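Local coordinates for protein Sfrice_029225 (Spodoptera frugiperda, PDB 6I50) that probably acts as a secreted, trimeric tumour necrosis factor family cytokine that engages a receptor of the TNF receptor family, at residues Leu135-Thr140 / Ser153-Val158; Trp87-Thr92 / Ala125-Lys130; Asp38-Ala43 / Ser146-Glu151. One frame throughout, in Å; residues are numbered along the deposited sequence.

Contact 1 of 3, residues Leu135-Thr140 / Ser153-Val158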
ATOM      1  N   LEU A 135      19.057   1.246  -3.094  1.00 11.65           N
ATOM      2  CA  LEU A 135      17.890   1.928  -2.551  1.00 13.24           C
ATOM      3  C   LEU A 135      18.076   2.106  -1.055  1.00 13.02           C
ATOM      4  O   LEU A 135      18.412   1.147  -0.357  1.00 12.29           O
ATOM      5  CB  LEU A 135      16.605   1.146  -2.814  1.00 11.89           C
ATOM      6  CG  LEU A 135      16.278   0.861  -4.280  1.00 17.96           C
ATOM      7  CD1 LEU A 135      15.028  -0.011  -4.368  1.00 14.56           C
ATOM      8  CD2 LEU A 135      16.085   2.151  -5.057  1.00 18.94           C
ATOM      9  N   ALA A 136      17.842   3.321  -0.570  1.00 13.06           N
ATOM     10  CA  ALA A 136      17.863   3.611   0.857  1.00 11.15           C
ATOM     11  C   ALA A 136      16.637   4.432   1.217  1.00 11.31           C
ATOM     12  O   ALA A 136      16.129   5.202   0.399  1.00 10.34           O
ATOM     13  CB  ALA A 136      19.124   4.383   1.263  1.00 11.86           C
ATOM     14  N   VAL A 137      16.167   4.262   2.447  1.00  9.95           N
ATOM     15  CA  VAL A 137      15.081   5.070   2.990  1.00 11.26           C
ATOM     16  C   VAL A 137      15.686   6.064   3.969  1.00 12.50           C
ATOM     17  O   VAL A 137      16.386   5.668   4.909  1.00 15.01           O
ATOM     18  CB  VAL A 137      14.017   4.204   3.685  1.00 13.79           C
ATOM     19  CG1 VAL A 137      12.809   5.056   4.049  1.00 15.86           C
ATOM     20  CG2 VAL A 137      13.595   3.045   2.800  1.00 12.56           C
ATOM     21  N   ARG A 138      15.417   7.350   3.760  1.00 12.65           N
ATOM     22  CA  ARG A 138      15.836   8.393   4.686  1.00 11.81           C
ATOM     23  C   ARG A 138      14.616   9.166   5.158  1.00 14.85           C
ATOM     24  O   ARG A 138      13.635   9.307   4.427  1.00 11.14           O
ATOM     25  CB  ARG A 138      16.831   9.371   4.041  1.00 12.71           C
ATOM     26  CG  ARG A 138      18.218   8.799   3.824  1.00 13.11           C
ATOM     27  CD  ARG A 138      19.189   9.853   3.301  1.00 14.21           C
ATOM     28  NE  ARG A 138      20.532   9.292   3.181  1.00 14.69           N
ATOM     29  CZ  ARG A 138      20.940   8.547   2.155  1.00 20.42           C
ATOM     30  NH1 ARG A 138      20.119   8.301   1.146  1.00 15.65           N
ATOM     31  NH2 ARG A 138      22.174   8.056   2.130  1.00 20.44           N
ATOM     32  N   ASN A 139      14.676   9.669   6.385  1.00 12.62           N
ATOM     33  CA  ASN A 139      13.675  10.637   6.801  1.00 12.85           C
ATOM     34  C   ASN A 139      13.977  11.975   6.134  1.00 20.02           C
ATOM     35  O   ASN A 139      15.126  12.278   5.796  1.00 17.62           O
ATOM     36  CB  ASN A 139      13.658  10.765   8.326  1.00 16.90           C
ATOM     37  CG  ASN A 139      13.339   9.449   9.010  1.00 16.88           C
ATOM     38  OD1 ASN A 139      12.571   8.632   8.489  1.00 17.16           O
ATOM     39  ND2 ASN A 139      13.941   9.225  10.175  1.00 20.09           N
ATOM     40  N   THR A 140      12.927  12.765   5.897  1.00 18.07           N
ATOM     41  CA  THR A 140      13.129  14.044   5.229  1.00 20.81           C
ATOM     42  C   THR A 140      13.698  15.107   6.155  1.00 26.85           C
ATOM     43  O   THR A 140      14.347  16.042   5.677  1.00 33.36           O
ATOM     44  CB  THR A 140      11.818  14.555   4.634  1.00 28.10           C
ATOM     45  OG1 THR A 140      10.954  14.974   5.698  1.00 37.64           O
ATOM     46  CG2 THR A 140      11.144  13.463   3.830  1.00 24.43           C
ATOM     47  N   SER A 153       8.071  -2.039  10.491  1.00 11.17           N
ATOM     48  CA  SER A 153       8.869  -1.291   9.523  1.00  8.65           C
ATOM     49  C   SER A 153       9.567  -2.259   8.581  1.00 11.09           C
ATOM     50  O   SER A 153      10.101  -3.279   9.026  1.00 12.34           O
ATOM     51  CB  SER A 153       9.910  -0.398  10.221  1.00 12.48           C
ATOM     52  OG  SER A 153       9.282   0.580  11.041  1.00 11.28           O
ATOM     53  N   PHE A 154       9.562  -1.946   7.282  1.00  9.84           N
ATOM     54  CA  PHE A 154      10.101  -2.891   6.307  1.00  9.87           C
ATOM     55  C   PHE A 154      10.252  -2.219   4.947  1.00 11.19           C
ATOM     56  O   PHE A 154       9.701  -1.145   4.692  1.00 10.54           O
ATOM     57  CB  PHE A 154       9.207  -4.131   6.185  1.00  9.65           C
ATOM     58  CG  PHE A 154       7.733  -3.815   6.089  1.00 11.49           C
ATOM     59  CD1 PHE A 154       7.162  -3.457   4.877  1.00 13.13           C
ATOM     60  CD2 PHE A 154       6.919  -3.896   7.209  1.00 11.06           C
ATOM     61  CE1 PHE A 154       5.811  -3.167   4.788  1.00 10.77           C
ATOM     62  CE2 PHE A 154       5.566  -3.610   7.125  1.00 14.08           C
ATOM     63  CZ  PHE A 154       5.009  -3.255   5.908  1.00 11.09           C
ATOM     64  N   ILE A 155      10.996  -2.890   4.067  1.00 12.55           N
ATOM     65  CA  ILE A 155      11.132  -2.503   2.665  1.00  9.60           C
ATOM     66  C   ILE A 155      11.237  -3.782   1.845  1.00  9.13           C
ATOM     67  O   ILE A 155      11.968  -4.707   2.211  1.00 11.05           O
ATOM     68  CB  ILE A 155      12.348  -1.583   2.415  1.00  9.72           C
ATOM     69  CG1 ILE A 155      12.558  -1.354   0.914  1.00 10.83           C
ATOM     70  CG2 ILE A 155      13.623  -2.147   3.045  1.00 11.39           C
ATOM     71  CD1 ILE A 155      13.577  -0.272   0.594  1.00  8.88           C
ATOM     72  N   GLY A 156      10.454  -3.866   0.775  1.00  8.64           N
ATOM     73  CA  GLY A 156      10.435  -5.060  -0.042  1.00  8.36           C
ATOM     74  C   GLY A 156      10.250  -4.697  -1.498  1.00 10.18           C
ATOM     75  O   GLY A 156       9.829  -3.586  -1.840  1.00  9.47           O
ATOM     76  N   LEU A 157      10.601  -5.645  -2.361  1.00  8.84           N
ATOM     77  CA  LEU A 157      10.457  -5.424  -3.787  1.00 11.53           C
ATOM     78  C   LEU A 157      10.302  -6.756  -4.494  1.00 12.81           C
ATOM     79  O   LEU A 157      10.884  -7.769  -4.090  1.00 11.41           O
ATOM     80  CB  LEU A 157      11.633  -4.652  -4.410  1.00 18.78           C
ATOM     81  CG  LEU A 157      13.036  -4.428  -3.833  1.00 26.48           C
ATOM     82  CD1 LEU A 157      13.603  -5.607  -3.067  1.00 13.71           C
ATOM     83  CD2 LEU A 157      13.967  -4.050  -4.978  1.00 19.52           C
ATOM     84  N   VAL A 158       9.520  -6.726  -5.571  1.00 13.20           N
ATOM     85  CA  VAL A 158       9.210  -7.895  -6.377  1.00 10.30           C
ATOM     86  C   VAL A 158       9.360  -7.487  -7.832  1.00 11.28           C
ATOM     87  O   VAL A 158       8.668  -6.574  -8.294  1.00 12.01           O
ATOM     88  CB  VAL A 158       7.785  -8.420  -6.113  1.00 12.07           C
ATOM     89  CG1 VAL A 158       7.506  -9.648  -6.977  1.00 15.31           C
ATOM     90  CG2 VAL A 158       7.564  -8.728  -4.631  1.00 14.65           C
TER
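Val-137 and Ile-155 mark the closest backbone approach between 135-140 and 153-158, their CA atoms standing 8.5 Å apart. The strands run in broadly opposite directions and draw apart from this point, the CA atoms of Leu-135 and Leu-157 being separated by 10.5 Å. Such spacing belongs to strands that face each other from two sheets, not to neighbours within one, and it illustrates how a beta sandwich is filled: alternate residues point inward, here Leu-135 and Val-137 from one side, Ile-155 and Leu-157 from the other.

The side chains meet in two pairs. Val-137 offers its CG2 branch, the methyl beside its own backbone N, to the far end of Ile-155, whose CD1 lies 4.0 Å from Val-137 CG2. Ile-155 reaches this far because its longer branch is fully extended, with CG1 opposite the backbone N (chi1 173°) and CD1 continuing the line; the two side chains then run alongside each other in opposite senses. In the second pair, Leu-135 CD1 approaches Leu-157 CD2 to 4.2 Å. Leu-157 adopts a less usual shape, CG almost eclipsing the backbone N (chi1 17°), which suggests some torsional strain.

Val-74 of strand 68-80 touches both Val-137 and Ile-155, and Trp-87 closes on Val-137 from strand 84-92. On the other face of strand 144-161, Phe-154 packs on Ala-124 of the second subunit, so this strand serves core and trimer interface at once, consistent with the inner sheet of the TNF jelly roll.

All four touching residues are buried branched aliphatics. Their contact is therefore one of van der Waals fit and exclusion of water, joining the inner and outer sheets through shape without the directional demands of polar groups.

Contact 2 of 3, residues Trp87-Thr92 / Ala125-Lys130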
ATOM      1  N   TRP A  87       9.306  10.161   4.999  1.00  7.93           N
ATOM      2  CA  TRP A  87      10.483   9.492   4.466  1.00 10.38           C
ATOM      3  C   TRP A  87      10.527   9.615   2.948  1.00 15.49           C
ATOM      4  O   TRP A  87       9.512   9.870   2.284  1.00 11.52           O
ATOM      5  CB  TRP A  87      10.550   8.006   4.880  1.00 11.21           C
ATOM      6  CG  TRP A  87       9.382   7.134   4.490  1.00 10.28           C
ATOM      7  CD1 TRP A  87       8.401   6.670   5.317  1.00  9.10           C
ATOM      8  CD2 TRP A  87       9.116   6.572   3.197  1.00 11.11           C
ATOM      9  NE1 TRP A  87       7.527   5.864   4.618  1.00 11.49           N
ATOM     10  CE2 TRP A  87       7.942   5.791   3.312  1.00 10.28           C
ATOM     11  CE3 TRP A  87       9.748   6.660   1.952  1.00 11.11           C
ATOM     12  CZ2 TRP A  87       7.386   5.112   2.229  1.00  8.64           C
ATOM     13  CZ3 TRP A  87       9.194   5.986   0.876  1.00 12.47           C
ATOM     14  CH2 TRP A  87       8.021   5.225   1.021  1.00  9.50           C
ATOM     15  N   VAL A  88      11.736   9.434   2.411  1.00  9.51           N
ATOM     16  CA  VAL A  88      11.981   9.409   0.973  1.00 10.43           C
ATOM     17  C   VAL A  88      12.772   8.153   0.636  1.00 11.27           C
ATOM     18  O   VAL A  88      13.617   7.706   1.419  1.00 12.03           O
ATOM     19  CB  VAL A  88      12.733  10.665   0.480  1.00  9.73           C
ATOM     20  CG1 VAL A  88      11.784  11.857   0.424  1.00 12.84           C
ATOM     21  CG2 VAL A  88      13.920  10.960   1.373  1.00 11.54           C
ATOM     22  N   LEU A  89      12.485   7.580  -0.530  1.00  9.55           N
ATOM     23  CA  LEU A  89      13.224   6.442  -1.052  1.00  8.73           C
ATOM     24  C   LEU A  89      14.253   6.972  -2.043  1.00 11.91           C
ATOM     25  O   LEU A  89      13.881   7.542  -3.068  1.00 11.65           O
ATOM     26  CB  LEU A  89      12.268   5.457  -1.729  1.00  9.76           C
ATOM     27  CG  LEU A  89      12.940   4.238  -2.356  1.00 10.52           C
ATOM     28  CD1 LEU A  89      13.571   3.367  -1.279  1.00 10.43           C
ATOM     29  CD2 LEU A  89      11.960   3.425  -3.189  1.00 11.21           C
ATOM     30  N   HIS A  90      15.538   6.801  -1.731  1.00 11.25           N
ATOM     31  CA  HIS A  90      16.625   7.334  -2.546  1.00  8.64           C
ATOM     32  C   HIS A  90      17.253   6.238  -3.394  1.00 10.65           C
ATOM     33  O   HIS A  90      17.619   5.180  -2.877  1.00 13.67           O
ATOM     34  CB  HIS A  90      17.700   7.970  -1.667  1.00 12.09           C
ATOM     35  CG  HIS A  90      17.317   9.313  -1.133  1.00 18.30           C
ATOM     36  ND1 HIS A  90      17.775   9.792   0.076  1.00 19.79           N
ATOM     37  CD2 HIS A  90      16.522  10.282  -1.647  1.00 19.47           C
ATOM     38  CE1 HIS A  90      17.279  10.999   0.283  1.00 20.31           C
ATOM     39  NE2 HIS A  90      16.515  11.319  -0.747  1.00 18.76           N
ATOM     40  N   ARG A  91      17.410   6.511  -4.685  1.00 11.11           N
ATOM     41  CA  ARG A  91      18.069   5.603  -5.611  1.00 11.13           C
ATOM     42  C   ARG A  91      19.426   6.173  -6.006  1.00 11.20           C
ATOM     43  O   ARG A  91      19.529   7.341  -6.407  1.00 13.87           O
ATOM     44  CB  ARG A  91      17.213   5.373  -6.860  1.00 13.97           C
ATOM     45  CG  ARG A  91      17.711   4.219  -7.726  1.00 17.86           C
ATOM     46  CD  ARG A  91      18.260   4.705  -9.048  1.00 22.45           C
ATOM     47  NE  ARG A  91      17.282   5.491  -9.791  1.00 19.82           N
ATOM     48  CZ  ARG A  91      16.308   4.972 -10.534  1.00 30.10           C
ATOM     49  NH1 ARG A  91      15.465   5.774 -11.176  1.00 28.26           N
ATOM     50  NH2 ARG A  91      16.170   3.656 -10.637  1.00 22.19           N
ATOM     51  N   THR A  92      20.465   5.356  -5.875  1.00 11.01           N
ATOM     52  CA  THR A  92      21.804   5.717  -6.300  1.00 13.33           C
ATOM     53  C   THR A  92      22.326   4.630  -7.227  1.00 12.73           C
ATOM     54  O   THR A  92      21.835   3.500  -7.236  1.00 14.78           O
ATOM     55  CB  THR A  92      22.761   5.899  -5.109  1.00 17.99           C
ATOM     56  OG1 THR A  92      22.717   4.731  -4.277  1.00 14.72           O
ATOM     57  CG2 THR A  92      22.377   7.128  -4.283  1.00 14.09           C
ATOM     58  N   ALA A 125       4.848   1.458  -5.230  1.00 10.33           N
ATOM     59  CA  ALA A 125       4.638   1.794  -6.635  1.00 10.31           C
ATOM     60  C   ALA A 125       5.408   0.817  -7.509  1.00 10.16           C
ATOM     61  O   ALA A 125       6.341   0.153  -7.053  1.00 12.48           O
ATOM     62  CB  ALA A 125       5.075   3.229  -6.950  1.00 12.24           C
ATOM     63  N   ALA A 126       5.004   0.748  -8.780  1.00  9.80           N
ATOM     64  CA  ALA A 126       5.757   0.020  -9.800  1.00 11.84           C
ATOM     65  C   ALA A 126       6.848   0.936 -10.344  1.00 13.05           C
ATOM     66  O   ALA A 126       6.551   1.946 -10.988  1.00 14.41           O
ATOM     67  CB  ALA A 126       4.834  -0.451 -10.921  1.00 14.60           C
ATOM     68  N   LEU A 127       8.110   0.591 -10.085  1.00 10.39           N
ATOM     69  CA  LEU A 127       9.248   1.462 -10.357  1.00  9.30           C
ATOM     70  C   LEU A 127      10.247   0.760 -11.266  1.00  9.57           C
ATOM     71  O   LEU A 127      10.483  -0.443 -11.131  1.00 12.77           O
ATOM     72  CB  LEU A 127       9.948   1.861  -9.052  1.00 10.71           C
ATOM     73  CG  LEU A 127       9.123   2.665  -8.044  1.00 11.61           C
ATOM     74  CD1 LEU A 127       9.859   2.727  -6.708  1.00 16.65           C
ATOM     75  CD2 LEU A 127       8.819   4.061  -8.583  1.00 15.01           C
ATOM     76  N   PHE A 128      10.832   1.504 -12.198  1.00 10.33           N
ATOM     77  CA  PHE A 128      11.908   0.949 -13.000  1.00 12.82           C
ATOM     78  C   PHE A 128      13.203   1.020 -12.206  1.00 13.81           C
ATOM     79  O   PHE A 128      13.594   2.093 -11.740  1.00 14.88           O
ATOM     80  CB  PHE A 128      12.064   1.695 -14.323  1.00 12.80           C
ATOM     81  CG  PHE A 128      13.270   1.265 -15.096  1.00 14.19           C
ATOM     82  CD1 PHE A 128      13.235   0.118 -15.879  1.00 13.70           C
ATOM     83  CD2 PHE A 128      14.461   1.973 -14.996  1.00 16.89           C
ATOM     84  CE1 PHE A 128      14.358  -0.301 -16.567  1.00 14.96           C
ATOM     85  CE2 PHE A 128      15.583   1.563 -15.688  1.00 20.19           C
ATOM     86  CZ  PHE A 128      15.533   0.427 -16.470  1.00 18.33           C
ATOM     87  N   LEU A 129      13.869  -0.123 -12.059  1.00 11.03           N
ATOM     88  CA  LEU A 129      15.141  -0.200 -11.352  1.00 11.68           C
ATOM     89  C   LEU A 129      16.173  -0.873 -12.241  1.00 12.73           C
ATOM     90  O   LEU A 129      15.848  -1.802 -12.989  1.00 15.18           O
ATOM     91  CB  LEU A 129      15.007  -0.981 -10.041  1.00 11.19           C
ATOM     92  CG  LEU A 129      13.940  -0.466  -9.067  1.00 12.58           C
ATOM     93  CD1 LEU A 129      13.801  -1.403  -7.882  1.00 12.99           C
ATOM     94  CD2 LEU A 129      14.274   0.939  -8.593  1.00 12.72           C
ATOM     95  N   LYS A 130      17.415  -0.399 -12.164  1.00 12.08           N
ATOM     96  CA  LYS A 130      18.517  -0.967 -12.928  1.00 15.04           C
ATOM     97  C   LYS A 130      19.382  -1.862 -12.049  1.00 16.18           C
ATOM     98  O   LYS A 130      19.577  -1.595 -10.861  1.00 16.05           O
ATOM     99  CB  LYS A 130      19.408   0.128 -13.523  1.00 21.67           C
ATOM    100  CG  LYS A 130      18.733   1.025 -14.526  1.00 31.69           C
ATOM    101  CD  LYS A 130      19.754   1.832 -15.317  1.00 36.48           C
ATOM    102  CE  LYS A 130      20.572   0.940 -16.232  1.00 38.82           C
ATOM    103  NZ  LYS A 130      21.125   1.710 -17.381  1.00 45.97           N
TER
HETATM  104  O   HOH W   1      13.257   4.750 -12.369  1.00 30.96           O
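Arg-91 reaches from strand 84-92 across to the main chain of strand 117-129, and it gives up more surface here than any other residue. The short strand segments run nearly parallel, at 22°, but their axes stay 10.4 Å apart because they belong to opposing sheets. With CG opposite the backbone N (chi1 -168°) and bends further out, the chain of Arg-91 brings NH2 within 3.2 Å of Phe-128 O. That bond is fairly straight, 159° at the hydrogen, lies near the guanidinium plane and uses an in-plane lone pair of the carbonyl. A water links the same groups, accepting from Arg-91 NH1 and donating to Phe-128 O. Deeper in, Leu-89 and Leu-127 meet tip to tip, CD2 of the former 4.2 Å from CD1 of the latter.

The guanidinium also forms salt bridges with Glu-100 through NH1 and Asp-133 through NH2. A leucine in its place would probably cost Glu-100 and Asp-133 this salt-bridge partner and Phe-128 O its side-chain donor. At this edge of the jelly roll, apolar packing thus passes into a charged network in which one arginine connects the two sheets.

Contact 3 of 3, residues Asp38-Ala43 / Ser146-Glu151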
ATOM      1  N   ASP A  38      18.967   1.735   8.732  1.00 18.37           N
ATOM      2  CA  ASP A  38      19.929   0.663   8.498  1.00 19.72           C
ATOM      3  C   ASP A  38      19.748  -0.521   9.442  1.00 20.48           C
ATOM      4  O   ASP A  38      20.646  -1.366   9.536  1.00 32.40           O
ATOM      5  CB  ASP A  38      21.368   1.190   8.591  1.00 25.92           C
ATOM      6  CG  ASP A  38      21.696   1.792   9.948  1.00 28.59           C
ATOM      7  OD1 ASP A  38      20.835   1.769  10.855  1.00 32.50           O
ATOM      8  OD2 ASP A  38      22.830   2.291  10.107  1.00 38.07           O
ATOM      9  N   VAL A  39      18.616  -0.610  10.136  1.00 19.61           N
ATOM     10  CA  VAL A  39      18.365  -1.733  11.032  1.00 23.67           C
ATOM     11  C   VAL A  39      17.460  -2.733  10.318  1.00 20.36           C
ATOM     12  O   VAL A  39      16.490  -3.235  10.894  1.00 25.82           O
ATOM     13  CB  VAL A  39      17.755  -1.246  12.362  1.00 26.98           C
ATOM     14  CG1 VAL A  39      17.858  -2.316  13.437  1.00 38.02           C
ATOM     15  CG2 VAL A  39      18.456   0.026  12.822  1.00 33.46           C
ATOM     16  N   TRP A  40      17.764  -3.013   9.053  1.00 16.48           N
ATOM     17  CA  TRP A  40      17.024  -3.973   8.247  1.00 15.95           C
ATOM     18  C   TRP A  40      17.645  -5.359   8.361  1.00 17.51           C
ATOM     19  O   TRP A  40      18.835  -5.512   8.639  1.00 21.12           O
ATOM     20  CB  TRP A  40      17.017  -3.579   6.764  1.00 13.96           C
ATOM     21  CG  TRP A  40      16.446  -2.245   6.420  1.00 16.70           C
ATOM     22  CD1 TRP A  40      17.043  -1.270   5.670  1.00 17.88           C
ATOM     23  CD2 TRP A  40      15.149  -1.744   6.767  1.00 14.98           C
ATOM     24  NE1 TRP A  40      16.202  -0.191   5.540  1.00 19.22           N
ATOM     25  CE2 TRP A  40      15.033  -0.458   6.200  1.00 17.34           C
ATOM     26  CE3 TRP A  40      14.077  -2.256   7.502  1.00 16.79           C
ATOM     27  CZ2 TRP A  40      13.889   0.323   6.351  1.00 20.25           C
ATOM     28  CZ3 TRP A  40      12.946  -1.477   7.652  1.00 16.63           C
ATOM     29  CH2 TRP A  40      12.862  -0.204   7.083  1.00 18.06           C
ATOM     30  N   TYR A  41      16.823  -6.377   8.103  1.00 15.14           N
ATOM     31  CA  TYR A  41      17.303  -7.742   8.038  1.00 12.57           C
ATOM     32  C   TYR A  41      16.352  -8.520   7.143  1.00 15.20           C
ATOM     33  O   TYR A  41      15.133  -8.313   7.224  1.00 14.13           O
ATOM     34  CB  TYR A  41      17.379  -8.399   9.423  1.00 14.59           C
ATOM     35  CG  TYR A  41      18.230  -9.644   9.438  1.00 19.42           C
ATOM     36  CD1 TYR A  41      19.601  -9.563   9.627  1.00 25.56           C
ATOM     37  CD2 TYR A  41      17.663 -10.898   9.251  1.00 20.22           C
ATOM     38  CE1 TYR A  41      20.391 -10.699   9.632  1.00 33.56           C
ATOM     39  CE2 TYR A  41      18.446 -12.042   9.254  1.00 29.18           C
ATOM     40  CZ  TYR A  41      19.809 -11.934   9.444  1.00 33.55           C
ATOM     41  OH  TYR A  41      20.596 -13.063   9.450  1.00 39.19           O
ATOM     42  N   PRO A  42      16.861  -9.408   6.291  1.00 15.56           N
ATOM     43  CA  PRO A  42      15.965 -10.189   5.426  1.00 10.76           C
ATOM     44  C   PRO A  42      15.005 -11.056   6.232  1.00 15.28           C
ATOM     45  O   PRO A  42      15.380 -11.672   7.235  1.00 15.29           O
ATOM     46  CB  PRO A  42      16.933 -11.045   4.597  1.00 14.53           C
ATOM     47  CG  PRO A  42      18.197 -11.084   5.402  1.00 17.48           C
ATOM     48  CD  PRO A  42      18.276  -9.742   6.062  1.00 18.41           C
ATOM     49  N   ALA A  43      13.744 -11.082   5.787  1.00 12.45           N
ATOM     50  CA  ALA A  43      12.769 -12.008   6.340  1.00 11.55           C
ATOM     51  C   ALA A  43      13.220 -13.444   6.070  1.00 10.83           C
ATOM     52  O   ALA A  43      14.014 -13.692   5.159  1.00 13.81           O
ATOM     53  CB  ALA A  43      11.390 -11.757   5.730  1.00 13.99           C
ATOM     54  N   SER A 146      11.778   5.823  15.115  1.00 14.59           N
ATOM     55  CA  SER A 146      10.920   4.813  14.513  1.00 16.78           C
ATOM     56  C   SER A 146      11.097   3.492  15.247  1.00 16.92           C
ATOM     57  O   SER A 146      12.127   3.240  15.879  1.00 17.69           O
ATOM     58  CB  SER A 146      11.217   4.634  13.017  1.00 19.79           C
ATOM     59  OG  SER A 146      12.609   4.510  12.784  1.00 27.93           O
ATOM     60  N   LEU A 147      10.070   2.644  15.165  1.00 14.71           N
ATOM     61  CA  LEU A 147      10.104   1.316  15.772  1.00 14.32           C
ATOM     62  C   LEU A 147      10.553   0.310  14.720  1.00 13.81           C
ATOM     63  O   LEU A 147       9.835   0.054  13.744  1.00 14.80           O
ATOM     64  CB  LEU A 147       8.740   0.938  16.344  1.00 13.65           C
ATOM     65  CG  LEU A 147       8.287   1.714  17.575  1.00 16.70           C
ATOM     66  CD1 LEU A 147       6.894   1.269  17.997  1.00 16.17           C
ATOM     67  CD2 LEU A 147       9.279   1.518  18.710  1.00 24.01           C
ATOM     68  N   MET A 148      11.736  -0.265  14.916  1.00 13.45           N
ATOM     69  CA  MET A 148      12.298  -1.199  13.946  1.00 17.03           C
ATOM     70  C   MET A 148      12.033  -2.631  14.412  1.00 20.53           C
ATOM     71  O   MET A 148      12.913  -3.363  14.867  1.00 19.46           O
ATOM     72  CB  MET A 148      13.785  -0.925  13.740  1.00 21.19           C
ATOM     73  CG  MET A 148      14.090   0.527  13.397  1.00 34.23           C
ATOM     74  SD  MET A 148      13.021   1.121  12.074  1.00 50.93           S
ATOM     75  CE  MET A 148      13.425  -0.070  10.836  1.00  9.78           C
ATOM     76  N   GLN A 149      10.767  -3.008  14.292  1.00 16.22           N
ATOM     77  CA  GLN A 149      10.277  -4.342  14.592  1.00 13.12           C
ATOM     78  C   GLN A 149       9.684  -4.923  13.316  1.00 12.50           C
ATOM     79  O   GLN A 149       9.184  -4.170  12.473  1.00 13.13           O
ATOM     80  CB  GLN A 149       9.225  -4.308  15.714  1.00 15.43           C
ATOM     81  CG  GLN A 149       9.755  -3.721  17.028  1.00 19.13           C
ATOM     82  CD  GLN A 149       8.662  -3.460  18.055  1.00 30.10           C
ATOM     83  OE1 GLN A 149       7.539  -3.099  17.712  1.00 39.72           O
ATOM     84  NE2 GLN A 149       8.994  -3.645  19.325  1.00 35.44           N
ATOM     85  N   PRO A 150       9.750  -6.249  13.126  1.00 13.58           N
ATOM     86  CA  PRO A 150       9.506  -6.802  11.782  1.00 14.37           C
ATOM     87  C   PRO A 150       8.123  -6.500  11.242  1.00 14.54           C
ATOM     88  O   PRO A 150       7.967  -6.251  10.042  1.00 13.90           O
ATOM     89  CB  PRO A 150       9.713  -8.311  11.984  1.00 16.49           C
ATOM     90  CG  PRO A 150      10.521  -8.431  13.219  1.00 20.99           C
ATOM     91  CD  PRO A 150      10.112  -7.294  14.098  1.00 16.24           C
ATOM     92  N   GLU A 151       7.109  -6.528  12.098  1.00 15.70           N
ATOM     93  CA  GLU A 151       5.751  -6.257  11.653  1.00 11.66           C
ATOM     94  C   GLU A 151       5.476  -4.770  11.455  1.00 11.44           C
ATOM     95  O   GLU A 151       4.447  -4.425  10.862  1.00 13.51           O
ATOM     96  CB  GLU A 151       4.756  -6.850  12.656  1.00 13.43           C
ATOM     97  CG  GLU A 151       4.577  -6.039  13.945  1.00 16.20           C
ATOM     98  CD  GLU A 151       5.659  -6.273  14.982  1.00 25.73           C
ATOM     99  OE1 GLU A 151       6.638  -7.007  14.708  1.00 21.95           O
ATOM    100  OE2 GLU A 151       5.520  -5.718  16.092  1.00 27.80           O
TER
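Met-148 supplies the apolar bridge from 146-151 to 38-43, touching two consecutive residues with different parts of its chain. Its methyl comes to the six-membered ring of Trp-40, where CE lies 3.5 Å from CZ3 of that tryptophan, a snug fit. Trp-40 CH2, at 3.8 Å from Met-148 CE, and CE3 share the same contact, so the methyl lies against the CE3-CZ3-CH2 side of the benzene part of the indole, obliquely to the ring. The sulfur stands further back, Met-148 SD being 5.1 Å from Trp-40 CZ3, which makes this a meeting of methyl and ring carbons. Nearer the backbone, Met-148 CG rests 4.2 Å from CB of Val-39, the CA atoms of these two residues being 6.8 Å apart. The thioether achieves both contacts by folding: its chain bends at CB-CG (chi2 -49°) and again at CG-SD, turning the methyl toward the indole. Trp-40 contributes in turn, for its CB leads away from 146-151 and the long ring system brings the far end back.

The setting is the inner sheet of the TNF jelly roll, where strand 40-42 pairs with strand 5-10, which in turn borders the long, interrupted strand 144-161. The indole enters the sandwich, packing on Ile-76 and Ile-155. Side-chain packing therefore joins two segments separated by about a hundred residues of chain.

Polar interactions act beside this packing, within the backbone. Tyr-41 and Ala-43 bond to His-9 and His-7 of strand 5-10, which fixes the strand carrying Trp-40. On the other segment, the chain turns just at Met-148, where Gln-149 N makes a weak bond to Leu-147 O at 3.2 Å.

In the fold
Contact 1 lies at the centre of the chain, with the other two on opposite sides of it. Contact 2 is about 9 Å away, centre to centre, and is joined to it through the outer sheet, where Ala-136 O and Arg-138 O probably accept bonds from the backbone N of His-90 and Val-88, respectively. Contact 3, about 10 Å from contact 1, shares strand 144-161 with it: the indole of Trp-40 packs against the backbone of Ser-153 and Phe-154. Contacts 2 and 3 do not touch, their nearest atoms being about 8 Å apart. Contacts 1 and 2 span the two sheets, while contact 3 packs two parts of the inner sheet together.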